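Long-range contacts in Mgp-operon protein 3 (Mycoplasma pneumoniae, PDB 6RJ1), which probably helps this human pathogen attach to its host cells, acting as a membrane-anchored surface adhesin: residues L136-K140 with K489-W493; Y478-G482 with L704-R708; A801-V805 with W863-F867. All coordinates share one frame; numbering follows the deposited sequence.

How the contacts relate
Contacts 1 and 2 are neighbours, their centres 11 Å apart, and both reach the same mixed sheet. Contact 1 lays the loop that follows strand 125-135 against strand 487-492; contact 2 sets helix 701-712 across the adjacent strand 477-482. They touch at several places, among them the hydrogen bond from Thr-491 OG1 to Ala-707 O and the backbone pairing of Thr-491 with Tyr-478. Their segments alternate along the chain, so three distant parts of the sequence are tied together at this sheet. Contact 3 comes later in the chain and joins two further antiparallel sheets, its centre 31 Å from that of contact 1 and 26 Å from that of contact 2. Its sheet-on-sheet packing would fit a propeller-like fold, as the family's relationship to beta-propellers suggests.

Contact 1 of 3, residues L136-K140 with K489-W493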
# COMPACT_ATOMS: atom_id res chain seq x y z
N LEU A 136 4.63 12.27 -16.38
CA LEU A 136 4.83 10.83 -16.36
C LEU A 136 6.32 10.51 -16.07
O LEU A 136 7.19 11.27 -16.52
CB LEU A 136 4.50 10.29 -17.77
CG LEU A 136 3.16 9.57 -18.05
CD1 LEU A 136 2.48 9.03 -16.82
CD2 LEU A 136 2.28 10.37 -18.93
N PRO A 137 6.65 9.39 -15.38
CA PRO A 137 8.08 9.05 -15.18
C PRO A 137 8.76 8.76 -16.52
O PRO A 137 8.07 8.52 -17.51
CB PRO A 137 8.03 7.82 -14.28
CG PRO A 137 6.71 7.22 -14.54
CD PRO A 137 5.77 8.35 -14.81
N TYR A 138 10.11 8.80 -16.56
CA TYR A 138 10.80 8.53 -17.81
C TYR A 138 11.22 7.06 -17.97
O TYR A 138 11.77 6.45 -17.06
CB TYR A 138 11.99 9.48 -18.02
CG TYR A 138 12.69 9.30 -19.35
CD1 TYR A 138 12.27 10.00 -20.48
CD2 TYR A 138 13.77 8.44 -19.49
CE1 TYR A 138 12.91 9.83 -21.71
CE2 TYR A 138 14.38 8.23 -20.72
CZ TYR A 138 13.96 8.95 -21.83
OH TYR A 138 14.60 8.76 -23.03
N VAL A 139 10.96 6.52 -19.17
CA VAL A 139 11.35 5.18 -19.60
C VAL A 139 11.61 5.22 -21.11
O VAL A 139 10.71 5.54 -21.89
CB VAL A 139 10.41 4.03 -19.12
CG1 VAL A 139 8.98 4.18 -19.64
CG2 VAL A 139 10.99 2.67 -19.47
N LYS A 140 12.87 5.01 -21.50
CA LYS A 140 13.32 5.13 -22.89
C LYS A 140 12.84 3.98 -23.76
O LYS A 140 13.05 2.81 -23.42
CB LYS A 140 14.85 5.33 -22.94
CG LYS A 140 15.52 5.27 -24.32
CD LYS A 140 16.55 4.13 -24.36
CE LYS A 140 17.30 4.00 -25.66
NZ LYS A 140 18.36 5.04 -25.79
N LYS A 489 8.84 15.28 -13.75
CA LYS A 489 8.67 13.84 -13.99
C LYS A 489 8.71 13.12 -12.66
O LYS A 489 9.34 13.60 -11.71
CB LYS A 489 9.78 13.29 -14.90
CG LYS A 489 9.71 13.74 -16.35
CD LYS A 489 11.00 13.44 -17.07
CE LYS A 489 10.96 13.96 -18.48
NZ LYS A 489 12.13 13.50 -19.27
N ALA A 490 8.03 11.96 -12.59
CA ALA A 490 8.01 11.13 -11.40
C ALA A 490 9.28 10.29 -11.30
O ALA A 490 9.97 10.06 -12.31
CB ALA A 490 6.80 10.21 -11.43
N THR A 491 9.60 9.84 -10.08
CA THR A 491 10.72 8.96 -9.77
C THR A 491 10.12 7.56 -9.61
O THR A 491 9.12 7.41 -8.92
CB THR A 491 11.42 9.39 -8.47
OG1 THR A 491 11.67 10.79 -8.49
CG2 THR A 491 12.73 8.62 -8.22
N TRP A 492 10.74 6.56 -10.25
CA TRP A 492 10.31 5.16 -10.15
C TRP A 492 10.63 4.60 -8.77
O TRP A 492 11.74 4.83 -8.28
CB TRP A 492 11.03 4.31 -11.20
CG TRP A 492 10.63 4.61 -12.61
CD1 TRP A 492 11.30 5.40 -13.50
CD2 TRP A 492 9.49 4.10 -13.30
NE1 TRP A 492 10.64 5.41 -14.70
CE2 TRP A 492 9.52 4.63 -14.61
CE3 TRP A 492 8.44 3.24 -12.94
CZ2 TRP A 492 8.55 4.32 -15.56
CZ3 TRP A 492 7.47 2.95 -13.88
CH2 TRP A 492 7.53 3.48 -15.18
N TRP A 493 9.69 3.84 -8.17
CA TRP A 493 9.95 3.17 -6.90
C TRP A 493 11.02 2.07 -7.07
O TRP A 493 11.84 1.86 -6.18
CB TRP A 493 8.67 2.59 -6.29
CG TRP A 493 7.88 3.57 -5.48
CD1 TRP A 493 6.59 3.95 -5.71
CD2 TRP A 493 8.31 4.27 -4.31
NE1 TRP A 493 6.19 4.85 -4.74
CE2 TRP A 493 7.23 5.06 -3.87
CE3 TRP A 493 9.52 4.30 -3.58
CZ2 TRP A 493 7.32 5.90 -2.75
CZ3 TRP A 493 9.60 5.12 -2.46
CH2 TRP A 493 8.52 5.92 -2.06
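Pro-137 lies over one face of the Trp-492 indole, and the edge of the same indole reaches the next peptide of the loop. The proline and indole cross at about a right angle. CB of Pro-137 sits 3.8 Å from the centroid of the five-membered ring of Trp-492, a CH-pi contact, while Pro-137 CG lies 3.6 Å from Trp-492 CZ2. At the edge, Trp-492 NE1 donates to Tyr-138 O over 2.8 Å, nearly straight at 165°. The acceptor is close to the indole plane, but the N-H comes in well above the carbonyl plane. Face and edge together fix how the indole is turned. Val-139 CB adds a contact of 4.0 Å to Trp-492 CZ2.

On the other flank, the extended Lys-489 chain runs beside Tyr-138 in the same direction. Tyr-138 CG is anti to the backbone N (chi1 -176°), which carries the ring out along the lysine, and Lys-489 NZ comes obliquely to within 3.7 Å of Tyr-138 CD1. The side-chain amide of Asn-80 is hydrogen-bonded to both Pro-137 O and Val-139 N. Held by a proline-tryptophan CH-pi contact, the loop leaves strand 125-135, the parallel neighbour of strand 487-492 in the mixed sheet, and docks on the latter's end.

Contact 2 of 3, residues Y478-G482 with L704-R708; sequences YWVVG and LKSAR
The guanidinium of Arg-708 has the backbone of Gly-482 over one face, toward its rim: Gly-482 N stands 3.5 Å above the plane and lies 3.6 Å from Arg-708 NH1. Gly-482 N is hydrogen-bonded to Gln-485 OE1. The other flat group, the Tyr-478 ring, meets Ala-707 obliquely, with CE2 3.9 Å from Ala-707 CB. Trp-493 and Trp-725 also meet this ring.

The motif is a helix laid across a face of a sheet. Helix 704-708 crosses strand 478-482 almost perpendicularly, at 97°, with the axes 7.8 Å apart. Val-480 is the wedge at the crossing, pointing from the strand into the helix. Its CG2 lies 3.9 Å from Leu-704 CD2 and also touches Ala-707 CB, while its CG1 meets the CB of Arg-708; the valine crosses both the leucine and the arginine at about a right angle.

Arg-708 leaves the helix with CG anti to the backbone N, then bends at chi2 and chi3 (81° at the latter). That course takes CD past Val-480 O and swings the guanidinium over the strand toward Gly-482. Its NE has a weak hydrogen bond to Gln-464 OE1. The Tyr-478 hydroxyl is hydrogen-bonded to the Thr-496 hydroxyl. Val-480 CG1 rests 3.4 Å from Leu-704 O, the same oxygen that accepts the helical hydrogen bond from Arg-708 N.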
# COMPACT_ATOMS: atom_id res chain seq x y z
N TYR A 478 6.56 8.19 -7.75
CA TYR A 478 6.27 9.30 -6.84
C TYR A 478 6.93 10.57 -7.35
O TYR A 478 7.88 10.50 -8.11
CB TYR A 478 6.73 8.98 -5.41
CG TYR A 478 8.23 8.79 -5.27
CD1 TYR A 478 8.83 7.58 -5.61
CD2 TYR A 478 9.04 9.81 -4.79
CE1 TYR A 478 10.20 7.39 -5.49
CE2 TYR A 478 10.42 9.64 -4.66
CZ TYR A 478 10.99 8.42 -5.01
OH TYR A 478 12.35 8.24 -4.87
N TRP A 479 6.44 11.73 -6.93
CA TRP A 479 6.98 13.01 -7.38
C TRP A 479 7.76 13.76 -6.32
O TRP A 479 7.42 13.70 -5.15
CB TRP A 479 5.86 13.91 -7.89
CG TRP A 479 5.46 13.61 -9.30
CD1 TRP A 479 5.98 14.15 -10.43
CD2 TRP A 479 4.44 12.69 -9.71
NE1 TRP A 479 5.35 13.61 -11.54
CE2 TRP A 479 4.39 12.73 -11.12
CE3 TRP A 479 3.57 11.83 -9.03
CZ2 TRP A 479 3.50 11.95 -11.86
CZ3 TRP A 479 2.68 11.05 -9.76
CH2 TRP A 479 2.66 11.11 -11.16
N VAL A 480 8.81 14.45 -6.75
CA VAL A 480 9.62 15.40 -6.00
C VAL A 480 9.79 16.55 -7.01
O VAL A 480 10.56 16.43 -7.98
CB VAL A 480 10.98 14.88 -5.45
CG1 VAL A 480 11.76 16.02 -4.78
CG2 VAL A 480 10.79 13.73 -4.47
N VAL A 481 8.98 17.60 -6.86
CA VAL A 481 8.97 18.73 -7.79
C VAL A 481 9.33 20.03 -7.09
O VAL A 481 9.08 20.18 -5.90
CB VAL A 481 7.63 18.85 -8.58
CG1 VAL A 481 7.45 17.69 -9.55
CG2 VAL A 481 6.42 18.95 -7.65
N GLY A 482 9.89 20.96 -7.85
CA GLY A 482 10.22 22.28 -7.36
C GLY A 482 9.02 23.18 -7.51
O GLY A 482 8.25 23.05 -8.47
N LEU A 704 15.84 13.63 -1.03
CA LEU A 704 14.73 14.07 -1.88
C LEU A 704 15.26 14.67 -3.18
O LEU A 704 14.67 14.43 -4.23
CB LEU A 704 13.84 15.09 -1.15
CG LEU A 704 12.89 14.53 -0.09
CD1 LEU A 704 12.31 15.64 0.75
CD2 LEU A 704 11.78 13.70 -0.71
N LYS A 705 16.38 15.42 -3.11
CA LYS A 705 17.03 16.05 -4.26
C LYS A 705 17.56 15.00 -5.23
O LYS A 705 17.51 15.22 -6.44
CB LYS A 705 18.16 16.98 -3.82
CG LYS A 705 18.53 18.03 -4.85
CD LYS A 705 19.63 18.91 -4.32
CE LYS A 705 20.14 19.85 -5.39
NZ LYS A 705 20.99 20.94 -4.83
N SER A 706 18.03 13.84 -4.70
CA SER A 706 18.53 12.73 -5.51
C SER A 706 17.39 12.10 -6.30
O SER A 706 17.60 11.73 -7.45
CB SER A 706 19.20 11.68 -4.63
OG SER A 706 20.38 12.23 -4.06
N ALA A 707 16.18 12.03 -5.70
CA ALA A 707 14.98 11.49 -6.34
C ALA A 707 14.51 12.41 -7.47
O ALA A 707 14.09 11.91 -8.51
CB ALA A 707 13.88 11.30 -5.31
N ARG A 708 14.64 13.75 -7.29
CA ARG A 708 14.27 14.73 -8.31
C ARG A 708 15.26 14.65 -9.48
O ARG A 708 14.83 14.65 -10.63
CB ARG A 708 14.20 16.16 -7.72
CG ARG A 708 14.16 17.27 -8.76
CD ARG A 708 13.20 18.38 -8.43
NE ARG A 708 13.76 19.34 -7.49
CZ ARG A 708 13.80 20.65 -7.69
NH1 ARG A 708 13.33 21.17 -8.82
NH2 ARG A 708 14.31 21.46 -6.77

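Contact 3 of 3, residues A801-V805 with W863-F867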
# COMPACT_ATOMS: atom_id res chain seq x y z
N ALA A 801 5.37 9.66 14.32
CA ALA A 801 4.34 9.62 13.30
C ALA A 801 3.45 8.46 13.64
O ALA A 801 3.93 7.43 14.12
CB ALA A 801 4.94 9.43 11.92
N VAL A 802 2.15 8.63 13.46
CA VAL A 802 1.23 7.53 13.74
C VAL A 802 0.39 7.24 12.51
O VAL A 802 0.24 8.10 11.64
CB VAL A 802 0.37 7.67 15.03
CG1 VAL A 802 1.23 7.85 16.29
CG2 VAL A 802 -0.68 8.77 14.91
N LEU A 803 -0.12 6.02 12.43
CA LEU A 803 -1.00 5.57 11.35
C LEU A 803 -1.89 4.44 11.84
O LEU A 803 -1.55 3.71 12.78
CB LEU A 803 -0.23 5.16 10.07
CG LEU A 803 0.59 3.88 10.12
CD1 LEU A 803 0.36 3.05 8.88
CD2 LEU A 803 2.05 4.17 10.36
N LEU A 804 -3.05 4.31 11.20
CA LEU A 804 -4.02 3.28 11.53
C LEU A 804 -3.91 2.14 10.53
O LEU A 804 -3.77 2.37 9.32
CB LEU A 804 -5.44 3.90 11.51
CG LEU A 804 -6.09 4.25 12.87
CD1 LEU A 804 -5.13 4.93 13.84
CD2 LEU A 804 -7.30 5.12 12.66
N VAL A 805 -3.90 0.92 11.06
CA VAL A 805 -3.86 -0.34 10.30
C VAL A 805 -5.01 -1.22 10.77
O VAL A 805 -5.68 -0.89 11.76
CB VAL A 805 -2.49 -1.08 10.36
CG1 VAL A 805 -1.40 -0.30 9.62
CG2 VAL A 805 -2.07 -1.40 11.79
N TRP A 863 -3.58 13.16 18.25
CA TRP A 863 -3.99 12.99 16.87
C TRP A 863 -5.50 12.71 16.87
O TRP A 863 -5.99 11.99 17.75
CB TRP A 863 -3.26 11.80 16.23
CG TRP A 863 -1.80 11.99 15.96
CD1 TRP A 863 -1.24 12.38 14.78
CD2 TRP A 863 -0.71 11.64 16.83
NE1 TRP A 863 0.14 12.32 14.87
CE2 TRP A 863 0.49 11.87 16.11
CE3 TRP A 863 -0.63 11.15 18.15
CZ2 TRP A 863 1.75 11.64 16.67
CZ3 TRP A 863 0.62 10.94 18.71
CH2 TRP A 863 1.79 11.17 17.97
N PHE A 864 -6.21 13.27 15.88
CA PHE A 864 -7.65 13.07 15.72
C PHE A 864 -7.93 12.56 14.32
O PHE A 864 -7.60 13.23 13.34
CB PHE A 864 -8.44 14.34 16.05
CG PHE A 864 -8.31 14.78 17.49
CD1 PHE A 864 -9.05 14.16 18.49
CD2 PHE A 864 -7.46 15.82 17.84
CE1 PHE A 864 -8.92 14.56 19.83
CE2 PHE A 864 -7.34 16.22 19.17
CZ PHE A 864 -8.07 15.59 20.16
N TYR A 865 -8.50 11.35 14.23
CA TYR A 865 -8.84 10.67 12.97
C TYR A 865 -10.34 10.75 12.72
O TYR A 865 -11.12 10.16 13.46
CB TYR A 865 -8.38 9.21 13.00
CG TYR A 865 -6.89 9.04 12.83
CD1 TYR A 865 -6.02 9.25 13.90
CD2 TYR A 865 -6.35 8.64 11.61
CE1 TYR A 865 -4.64 9.12 13.74
CE2 TYR A 865 -4.97 8.48 11.45
CZ TYR A 865 -4.12 8.72 12.52
OH TYR A 865 -2.76 8.58 12.35
N THR A 866 -10.73 11.51 11.69
CA THR A 866 -12.12 11.70 11.32
C THR A 866 -12.51 10.73 10.22
O THR A 866 -11.83 10.64 9.20
CB THR A 866 -12.41 13.17 11.00
OG1 THR A 866 -11.97 13.98 12.09
CG2 THR A 866 -13.88 13.43 10.74
N PHE A 867 -13.58 9.98 10.45
CA PHE A 867 -14.12 9.00 9.52
C PHE A 867 -15.51 9.41 9.07
O PHE A 867 -16.38 9.65 9.91
CB PHE A 867 -14.17 7.62 10.19
CG PHE A 867 -12.79 7.05 10.42
CD1 PHE A 867 -12.18 6.26 9.44
CD2 PHE A 867 -12.10 7.29 11.61
CE1 PHE A 867 -10.91 5.74 9.65
CE2 PHE A 867 -10.83 6.76 11.80
CZ PHE A 867 -10.24 6.00 10.81
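Strands 801-805 and 863-867 run in roughly the same direction, 32° apart, with their axes 9.6 Å from each other, the spacing of two sheets packed face to face. Val-802 and Leu-804 point one way; Trp-863, Tyr-865 and Phe-867 meet them. All three aromatics have CG anti to the carbonyl carbon (chi1 between -70° and -75°), which sends their rings out from the strand in a common direction.

Val-802 comes head-on at the indole: its CG2 lies over the five-membered ring of Trp-863, 3.4 Å from the centroid, and its CG1 reaches the six-membered part at CH2, 3.8 Å away. The same CG2 sits at the edge of Tyr-865, near its plane. Leu-804 slides past that tyrosine from the opposite direction, with CD1 4.1 Å above the ring centre. Leu-804 CD2 also lies over the tyrosine ring, 3.8 Å from Tyr-865 CD2, and meets the edge of Phe-867, 3.6 Å from CZ. The tyrosine hydroxyl reaches across to strand 779-786, where it hydrogen-bonds to Gly-781 O. Aliphatic side chains of one antiparallel sheet meeting aromatic rings of the next in the chain would be consistent with neighbouring blades of a beta-propeller.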